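Local coordinates for protein arginase (Thermus thermophilus, PDB 2EF5) that probably hydrolyses L-arginine to L-ornithine and urea, using a pair of manganese ions in each subunit, at residues V163-R168 with R184-H189. Sequence-based numbering, arbitrary orientation.
Sequences VLVGVR and RVYTMH
V163-V165 and R184-T187 run side by side as parallel strands, their axes 4.8 Å apart and 4° from parallel, joined by L164 N to R184 O (3.0 Å), Y186 N to L164 O (2.8 Å) and G166 N to Y186 O. With helix 172-181 between them they form a beta-alpha-beta unit at one border of the eight-stranded parallel sheet of the arginase fold, where 184-187 is the outermost strand within the chain. V163, R184 and Y186 touch helix 196-206, on the face that also carries V165. With CG anti to its carbonyl carbon (chi1 -72°), Y186 brings the ring edge to V163, whose CG1 lies in the ring plane, 3.6 Å from CD2. A tyrosine suits this place: its ring packs on valines while OH takes a bond from R184 NH1 (3.0 Å) and pairs with E202. Without the ring and its hydroxyl, as with an alanine here, V163 would probably lose its edge contact, and R184 NH1 and E202 the hydroxyl they share. On the other face of the sheet, beta-branched V185 lays CG2 alongside L164 CD1 at 3.9 Å. G166 has a phi of 94°, where any side chain would collide with the carbonyl oxygen of V165. Past G166, M188 N donates to V167 O (2.9 Å), tying helix 188-194 to the neighbouring strand; a threonine suits the N-cap because the T187 hydroxyl can accept from H189 N, and it also bonds E190. M188 lines a guanidine pocket with R240 of a second subunit; its unbranched chain lies alongside R168, CG near NE. The guanidinium is fixed by V220 O, V233 O and G166 O, R168 NH2 reaching G166 O at 3.3 Å on a lone pair in the carbonyl plane.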
# COMPACT_ATOMS: atom_id res chain seq x y z
N VAL A 163 -20.38 12.48 -12.63
CA VAL A 163 -18.95 12.69 -12.43
C VAL A 163 -18.77 14.05 -11.77
O VAL A 163 -19.32 15.05 -12.25
CB VAL A 163 -18.15 12.67 -13.76
CG1 VAL A 163 -16.67 12.87 -13.48
CG2 VAL A 163 -18.35 11.34 -14.49
N LEU A 164 -18.03 14.08 -10.67
CA LEU A 164 -17.75 15.31 -9.94
C LEU A 164 -16.33 15.73 -10.31
O LEU A 164 -15.43 14.89 -10.35
CB LEU A 164 -17.83 15.06 -8.43
CG LEU A 164 -19.21 15.03 -7.78
CD1 LEU A 164 -19.14 14.39 -6.39
CD2 LEU A 164 -19.73 16.46 -7.67
N VAL A 165 -16.14 17.02 -10.57
CA VAL A 165 -14.82 17.53 -10.94
C VAL A 165 -14.49 18.79 -10.16
O VAL A 165 -15.29 19.73 -10.12
CB VAL A 165 -14.75 17.87 -12.46
CG1 VAL A 165 -13.34 18.34 -12.83
CG2 VAL A 165 -15.15 16.65 -13.29
N GLY A 166 -13.32 18.80 -9.54
CA GLY A 166 -12.86 19.96 -8.79
C GLY A 166 -13.16 19.97 -7.30
O GLY A 166 -12.88 20.95 -6.62
N VAL A 167 -13.72 18.87 -6.79
CA VAL A 167 -14.08 18.80 -5.38
C VAL A 167 -12.89 18.94 -4.44
O VAL A 167 -11.83 18.35 -4.66
CB VAL A 167 -14.82 17.47 -5.07
CG1 VAL A 167 -15.06 17.34 -3.59
CG2 VAL A 167 -16.14 17.44 -5.82
N ARG A 168 -13.06 19.74 -3.38
CA ARG A 168 -11.99 19.94 -2.42
C ARG A 168 -12.51 20.06 -0.99
O ARG A 168 -11.76 20.40 -0.08
CB ARG A 168 -11.17 21.18 -2.80
CG ARG A 168 -11.83 22.50 -2.48
CD ARG A 168 -11.21 23.65 -3.26
NE ARG A 168 -11.55 23.49 -4.66
CZ ARG A 168 -12.01 24.46 -5.44
NH1 ARG A 168 -12.19 25.69 -4.97
NH2 ARG A 168 -12.32 24.18 -6.69
N ARG A 184 -18.20 8.63 -9.59
CA ARG A 184 -16.83 8.91 -9.99
C ARG A 184 -16.50 10.32 -9.51
O ARG A 184 -17.17 11.28 -9.91
CB ARG A 184 -16.69 8.82 -11.51
CG ARG A 184 -15.32 9.25 -12.06
CD ARG A 184 -14.21 8.33 -11.58
NE ARG A 184 -14.38 6.96 -12.06
CZ ARG A 184 -14.14 6.56 -13.30
NH1 ARG A 184 -13.70 7.43 -14.21
NH2 ARG A 184 -14.35 5.29 -13.64
N VAL A 185 -15.49 10.44 -8.66
CA VAL A 185 -15.11 11.74 -8.11
C VAL A 185 -13.67 12.15 -8.42
O VAL A 185 -12.72 11.41 -8.16
CB VAL A 185 -15.27 11.75 -6.58
CG1 VAL A 185 -14.95 13.13 -6.03
CG2 VAL A 185 -16.69 11.34 -6.22
N TYR A 186 -13.51 13.34 -8.99
CA TYR A 186 -12.19 13.87 -9.29
C TYR A 186 -11.95 15.07 -8.37
O TYR A 186 -12.39 16.18 -8.65
CB TYR A 186 -12.10 14.30 -10.76
CG TYR A 186 -12.07 13.14 -11.74
CD1 TYR A 186 -10.92 12.35 -11.88
CD2 TYR A 186 -13.19 12.80 -12.51
CE1 TYR A 186 -10.89 11.26 -12.76
CE2 TYR A 186 -13.17 11.71 -13.38
CZ TYR A 186 -12.01 10.95 -13.50
OH TYR A 186 -11.99 9.85 -14.33
N THR A 187 -11.27 14.84 -7.25
CA THR A 187 -10.99 15.93 -6.33
C THR A 187 -9.79 16.70 -6.88
O THR A 187 -9.18 16.27 -7.86
CB THR A 187 -10.59 15.41 -4.93
OG1 THR A 187 -9.32 14.77 -5.00
CG2 THR A 187 -11.63 14.42 -4.40
N MET A 188 -9.46 17.83 -6.26
CA MET A 188 -8.32 18.61 -6.71
C MET A 188 -7.04 17.78 -6.63
O MET A 188 -6.05 18.08 -7.31
CB MET A 188 -8.17 19.88 -5.89
CG MET A 188 -9.25 20.92 -6.14
SD MET A 188 -9.42 21.34 -7.88
CE MET A 188 -7.75 21.94 -8.27
N HIS A 189 -7.04 16.73 -5.81
CA HIS A 189 -5.85 15.87 -5.71
C HIS A 189 -5.65 15.18 -7.04
O HIS A 189 -4.53 15.13 -7.56
CB HIS A 189 -6.02 14.83 -4.59
CG HIS A 189 -4.91 13.83 -4.53
ND1 HIS A 189 -4.90 12.68 -5.29
CD2 HIS A 189 -3.75 13.83 -3.83
CE1 HIS A 189 -3.77 12.02 -5.07
NE2 HIS A 189 -3.06 12.70 -4.19